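Local coordinates for protein kojibiose phosphorylase (Gut metagenome, PDB 6W0P) that is a kojibiose phosphorylase of glycoside hydrolase family 65, with a central helical catalytic domain between two beta-rich domains, at residues A[318-321]-A[322-325]; A[362-365]-A[366-369]. All coordinates share one frame; numbering follows the deposited sequence.

Interaction 1. Residues A[318-321]-A[322-325]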
ATOM      1  N   LEU A 318      -5.866 -12.981  35.125  1.00 27.07           N
ATOM      2  CA  LEU A 318      -7.215 -12.637  35.636  1.00 27.65           C
ATOM      3  C   LEU A 318      -7.212 -11.172  36.133  1.00 27.53           C
ATOM      4  O   LEU A 318      -8.187 -10.436  35.849  1.00 26.28           O
ATOM      5  CB  LEU A 318      -7.653 -13.619  36.727  1.00 27.65           C
ATOM      6  CG  LEU A 318      -7.743 -15.078  36.277  1.00 28.76           C
ATOM      7  CD1 LEU A 318      -8.415 -15.938  37.332  1.00 29.17           C
ATOM      8  CD2 LEU A 318      -8.476 -15.215  34.950  1.00 29.34           C
ATOM      9  N   PHE A 319      -6.154 -10.763  36.825  1.00 27.48           N
ATOM     10  CA  PHE A 319      -6.031  -9.390  37.374  1.00 27.55           C
ATOM     11  C   PHE A 319      -6.165  -8.370  36.244  1.00 27.60           C
ATOM     12  O   PHE A 319      -6.960  -7.418  36.389  1.00 27.81           O
ATOM     13  CB  PHE A 319      -4.737  -9.244  38.173  1.00 27.61           C
ATOM     14  CG  PHE A 319      -4.511  -7.844  38.678  1.00 27.39           C
ATOM     15  CD1 PHE A 319      -5.106  -7.422  39.851  1.00 27.53           C
ATOM     16  CD2 PHE A 319      -3.749  -6.951  37.954  1.00 27.19           C
ATOM     17  CE1 PHE A 319      -4.923  -6.127  40.302  1.00 28.13           C
ATOM     18  CE2 PHE A 319      -3.548  -5.663  38.419  1.00 27.81           C
ATOM     19  CZ  PHE A 319      -4.142  -5.250  39.583  1.00 27.84           C
ATOM     20  N   GLN A 320      -5.413  -8.550  35.156  1.00 28.00           N
ATOM     21  CA  GLN A 320      -5.420  -7.628  33.984  1.00 28.11           C
ATOM     22  C   GLN A 320      -6.769  -7.660  33.239  1.00 28.14           C
ATOM     23  O   GLN A 320      -7.156  -6.622  32.642  1.00 27.13           O
ATOM     24  CB  GLN A 320      -4.263  -7.958  33.036  1.00 27.97           C
ATOM     25  CG  GLN A 320      -2.892  -7.628  33.614  1.00 27.86           C
ATOM     26  CD  GLN A 320      -2.736  -6.161  33.961  1.00 28.67           C
ATOM     27  OE1 GLN A 320      -3.541  -5.302  33.578  1.00 28.86           O
ATOM     28  NE2 GLN A 320      -1.685  -5.859  34.704  1.00 28.81           N
ATOM     29  N   MET A 321      -7.443  -8.805  33.205  1.00 29.07           N
ATOM     30  CA  MET A 321      -8.767  -8.924  32.546  1.00 30.23           C
ATOM     31  C   MET A 321      -9.760  -8.068  33.335  1.00 30.30           C
ATOM     32  O   MET A 321     -10.551  -7.395  32.709  1.00 31.07           O
ATOM     33  CB  MET A 321      -9.292 -10.366  32.475  1.00 31.41           C
ATOM     34  CG  MET A 321      -8.519 -11.282  31.520  1.00 32.52           C
ATOM     35  SD  MET A 321      -8.666 -10.767  29.804  1.00 34.53           S
ATOM     36  CE  MET A 321     -10.281 -11.451  29.431  1.00 35.05           C
ATOM     37  N   ILE A 322      -9.700  -8.115  34.656  1.00 30.57           N
ATOM     38  CA  ILE A 322     -10.630  -7.385  35.565  1.00 32.24           C
ATOM     39  C   ILE A 322     -10.306  -5.882  35.452  1.00 31.19           C
ATOM     40  O   ILE A 322     -11.245  -5.046  35.501  1.00 31.67           O
ATOM     41  CB  ILE A 322     -10.537  -7.946  37.014  1.00 33.93           C
ATOM     42  CG1 ILE A 322     -10.989  -9.416  37.079  1.00 36.58           C
ATOM     43  CG2 ILE A 322     -11.368  -7.084  37.939  1.00 34.43           C
ATOM     44  CD1 ILE A 322     -10.565 -10.256  38.330  1.00 37.47           C
ATOM     45  N   GLN A 323      -9.030  -5.537  35.289  1.00 30.08           N
ATOM     46  CA  GLN A 323      -8.553  -4.131  35.120  1.00 29.85           C
ATOM     47  C   GLN A 323      -8.995  -3.575  33.765  1.00 29.32           C
ATOM     48  O   GLN A 323      -9.389  -2.385  33.705  1.00 29.28           O
ATOM     49  CB  GLN A 323      -7.031  -4.036  35.248  1.00 29.39           C
ATOM     50  CG  GLN A 323      -6.538  -4.106  36.692  1.00 29.08           C
ATOM     51  CD  GLN A 323      -5.218  -3.409  36.909  1.00 28.17           C
ATOM     52  OE1 GLN A 323      -5.067  -2.665  37.863  1.00 27.91           O
ATOM     53  NE2 GLN A 323      -4.266  -3.642  36.024  1.00 27.24           N
ATOM     54  N   ALA A 324      -8.970  -4.406  32.729  1.00 29.07           N
ATOM     55  CA  ALA A 324      -9.295  -3.983  31.350  1.00 29.24           C
ATOM     56  C   ALA A 324     -10.776  -3.600  31.212  1.00 29.47           C
ATOM     57  O   ALA A 324     -11.063  -2.669  30.445  1.00 29.50           O
ATOM     58  CB  ALA A 324      -8.918  -5.077  30.386  1.00 29.33           C
ATOM     59  N   TYR A 325     -11.695  -4.319  31.866  1.00 29.65           N
ATOM     60  CA  TYR A 325     -13.159  -4.128  31.678  1.00 29.84           C
ATOM     61  C   TYR A 325     -13.954  -4.677  32.865  1.00 30.40           C
ATOM     62  O   TYR A 325     -13.692  -5.800  33.296  1.00 29.79           O
ATOM     63  CB  TYR A 325     -13.612  -4.856  30.415  1.00 29.35           C
ATOM     64  CG  TYR A 325     -14.720  -4.164  29.669  1.00 29.23           C
ATOM     65  CD1 TYR A 325     -14.456  -3.033  28.934  1.00 28.45           C
ATOM     66  CD2 TYR A 325     -16.026  -4.616  29.712  1.00 29.25           C
ATOM     67  CE1 TYR A 325     -15.455  -2.364  28.262  1.00 28.61           C
ATOM     68  CE2 TYR A 325     -17.048  -3.952  29.040  1.00 29.33           C
ATOM     69  CZ  TYR A 325     -16.759  -2.824  28.296  1.00 29.16           C
ATOM     70  OH  TYR A 325     -17.725  -2.168  27.579  1.00 28.50           O
TER

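Interaction 2. Residues A[362-365]-A[366-369]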
ATOM      1  N   TYR A 362     -18.923 -15.518  31.570  1.00 31.36           N
ATOM      2  CA  TYR A 362     -18.954 -16.495  32.686  1.00 30.67           C
ATOM      3  C   TYR A 362     -18.637 -15.833  34.031  1.00 30.68           C
ATOM      4  O   TYR A 362     -18.675 -16.554  35.032  1.00 31.54           O
ATOM      5  CB  TYR A 362     -18.013 -17.659  32.376  1.00 30.45           C
ATOM      6  CG  TYR A 362     -18.557 -18.606  31.345  1.00 30.23           C
ATOM      7  CD1 TYR A 362     -19.537 -19.528  31.676  1.00 30.19           C
ATOM      8  CD2 TYR A 362     -18.112 -18.564  30.031  1.00 29.92           C
ATOM      9  CE1 TYR A 362     -20.041 -20.394  30.725  1.00 30.52           C
ATOM     10  CE2 TYR A 362     -18.599 -19.431  29.070  1.00 29.76           C
ATOM     11  CZ  TYR A 362     -19.583 -20.339  29.419  1.00 30.29           C
ATOM     12  OH  TYR A 362     -20.103 -21.180  28.479  1.00 30.95           O
ATOM     13  N   SER A 363     -18.380 -14.526  34.074  1.00 31.17           N
ATOM     14  CA  SER A 363     -18.042 -13.785  35.320  1.00 31.26           C
ATOM     15  C   SER A 363     -18.920 -12.554  35.527  1.00 31.64           C
ATOM     16  O   SER A 363     -19.121 -12.214  36.676  1.00 32.85           O
ATOM     17  CB  SER A 363     -16.585 -13.393  35.389  1.00 30.88           C
ATOM     18  OG  SER A 363     -16.239 -12.459  34.379  1.00 30.70           O
ATOM     19  N   ASN A 364     -19.378 -11.860  34.492  1.00 32.03           N
ATOM     20  CA  ASN A 364     -19.941 -10.494  34.679  1.00 32.27           C
ATOM     21  C   ASN A 364     -20.838 -10.146  33.494  1.00 32.92           C
ATOM     22  O   ASN A 364     -20.325  -9.632  32.479  1.00 33.60           O
ATOM     23  CB  ASN A 364     -18.804  -9.493  34.868  1.00 31.54           C
ATOM     24  CG  ASN A 364     -19.245  -8.080  35.175  1.00 32.08           C
ATOM     25  OD1 ASN A 364     -20.442  -7.790  35.177  1.00 31.79           O
ATOM     26  ND2 ASN A 364     -18.265  -7.197  35.411  1.00 30.80           N
ATOM     27  N   GLN A 365     -22.140 -10.375  33.632  1.00 33.64           N
ATOM     28  CA  GLN A 365     -23.089 -10.169  32.510  1.00 34.54           C
ATOM     29  C   GLN A 365     -23.029  -8.728  31.993  1.00 35.00           C
ATOM     30  O   GLN A 365     -23.169  -8.520  30.769  1.00 36.19           O
ATOM     31  CB  GLN A 365     -24.524 -10.461  32.921  1.00 34.37           C
ATOM     32  CG  GLN A 365     -25.455 -10.423  31.724  1.00 34.00           C
ATOM     33  CD  GLN A 365     -26.870 -10.717  32.128  1.00 34.58           C
ATOM     34  OE1 GLN A 365     -27.119 -11.150  33.252  1.00 35.07           O
ATOM     35  NE2 GLN A 365     -27.791 -10.466  31.215  1.00 33.30           N
ATOM     36  N   GLU A 366     -22.911  -7.769  32.895  1.00 36.23           N
ATOM     37  CA  GLU A 366     -22.934  -6.321  32.571  1.00 37.86           C
ATOM     38  C   GLU A 366     -21.683  -5.987  31.738  1.00 36.27           C
ATOM     39  O   GLU A 366     -21.786  -5.211  30.777  1.00 35.67           O
ATOM     40  CB  GLU A 366     -23.048  -5.536  33.882  1.00 40.11           C
ATOM     41  CG  GLU A 366     -23.367  -4.056  33.712  1.00 42.60           C
ATOM     42  CD  GLU A 366     -24.688  -3.709  33.021  1.00 44.77           C
ATOM     43  OE1 GLU A 366     -25.580  -4.601  32.884  1.00 45.73           O
ATOM     44  OE2 GLU A 366     -24.828  -2.522  32.619  1.00 46.70           O
ATOM     45  N   ALA A 367     -20.536  -6.580  32.063  1.00 35.26           N
ATOM     46  CA  ALA A 367     -19.310  -6.433  31.255  1.00 34.85           C
ATOM     47  C   ALA A 367     -19.527  -7.066  29.873  1.00 34.71           C
ATOM     48  O   ALA A 367     -19.266  -6.367  28.872  1.00 34.51           O
ATOM     49  CB  ALA A 367     -18.130  -7.018  31.984  1.00 34.93           C
ATOM     50  N   ALA A 368     -20.011  -8.309  29.800  1.00 33.67           N
ATOM     51  CA  ALA A 368     -20.298  -9.003  28.516  1.00 33.69           C
ATOM     52  C   ALA A 368     -21.247  -8.144  27.668  1.00 34.01           C
ATOM     53  O   ALA A 368     -20.952  -7.895  26.498  1.00 33.16           O
ATOM     54  CB  ALA A 368     -20.885 -10.371  28.757  1.00 33.15           C
ATOM     55  N   LYS A 369     -22.360  -7.702  28.244  1.00 35.23           N
ATOM     56  CA  LYS A 369     -23.382  -6.895  27.518  1.00 36.51           C
ATOM     57  C   LYS A 369     -22.776  -5.553  27.070  1.00 35.39           C
ATOM     58  O   LYS A 369     -23.069  -5.131  25.943  1.00 34.70           O
ATOM     59  CB  LYS A 369     -24.630  -6.712  28.391  1.00 39.46           C
ATOM     60  CG  LYS A 369     -25.635  -5.677  27.903  1.00 42.16           C
ATOM     61  CD  LYS A 369     -27.100  -6.013  28.195  1.00 45.39           C
ATOM     62  CE  LYS A 369     -27.689  -5.260  29.377  1.00 48.66           C
ATOM     63  NZ  LYS A 369     -28.952  -5.892  29.849  1.00 50.91           N
TER
HETATM   64  O   HOH W   1     -23.081  -8.009  35.977  1.00 42.07           O

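Interaction 1. Residues A[318-321]-A[322-325]
Residues 318-321 and 322-325 form the last turns of helix 308-324 in the (alpha/alpha)6-barrel catalytic domain, bonded from each residue to the fourth one on. Ile322 N donates to Leu318 O, Gln323 N to Phe319 O, and Ala324 N to Gln320 O at 2.9 Å. The last bond, Tyr325 N to Met321 O, is weak at 3.4 Å, and Tyr325 leaves helical geometry. Gln323 carries the side-chain contact. Its CG lies over one face of the Phe319 ring, a CH-pi contact 4.1 Å from the ring centroid and offset toward the rim. CG of Phe319 is anti to the backbone N (chi1 176°), which turns the ring along the helix toward Gln323. The amide follows CG out past the rim: CD is 3.2 Å from Phe319 CE2, and OE1 is 3.2 Å from CZ of the same ring. Ring and amide planes are 40° apart. The Gln320 amide meets it at an angle, the two amide planes 67° apart. Gln323 NE2 donates to Gln320 OE1 at 3.0 Å, with the acceptor in the Gln323 amide plane but the donor above the Gln320 carbonyl plane. Gln323 NE2 also bonds Ser34 O, and Gln323 OE1 accepts from Gly36 N, both in the N-terminal domain range. The buried Gln323 amide is thus gripped by three bonds, which fix its rotation while its aliphatic part covers aromatic surface.

Interaction 2. Residues A[362-365]-A[366-369]
An N-cap opens helix 365-376, and Asn364 is the capping residue. Its OD1 reaches forward to Ala367 N, a weak capping bond of 3.3 Å. CG stands anti to the backbone N (chi1 -175°), beside the carbonyl carbon, which brings OD1 within reach of Ala367 N. The same OD1 accepts a hydrogen bond from a water at 2.8 Å. That water in turn accepts from Glu366 N at 3.1 Å, so it bridges the cap to a second backbone N-H of the first turn. The other branch of the amide rests on a methyl group: Asn364 ND2 lies 3.4 Å from Ala367 CB. ND2 also makes a weak hydrogen bond to His326 O. The main chain begins its regular pattern here. Ala368 N donates to Asn364 O at 3.0 Å in a nearly straight bond, with an N-H...O angle of 172°. Lys369 N donates to Gln365 O at 2.8 Å. Lys369 CB also packs against that carbonyl, 3.3 Å from Gln365 O. Farther out, Gln365 NE2 bonds Tyr430 OH and Lys369 NZ forms a salt bridge with Asp436, tying this turn to helix 418-434 and the loop after it. The water that serves the N-H of Glu366 is a feature of this site; an asparagine whose side-chain oxygen takes the N-H three residues on is a classic N-cap.

In the fold
Interaction 1 comes first along the chain, at the C-terminal end of helix 308-324. Interaction 2 follows at the start of helix 365-376, after helix 351-361. Their centres are about 13 Å apart, and both lie in the central catalytic domain of the family. They meet directly: Tyr325 CE2 packs 3.3 Å from Ala367 O, so the residue just past the end of one helix touches the first turn of another. Tyr360 of helix 351-361 meets both, through Ala324 and Tyr325 on one part and Ala367 on the other. Helix 282-300 also borders both. The two helix ends therefore belong to one packed region of the (alpha/alpha)6 barrel.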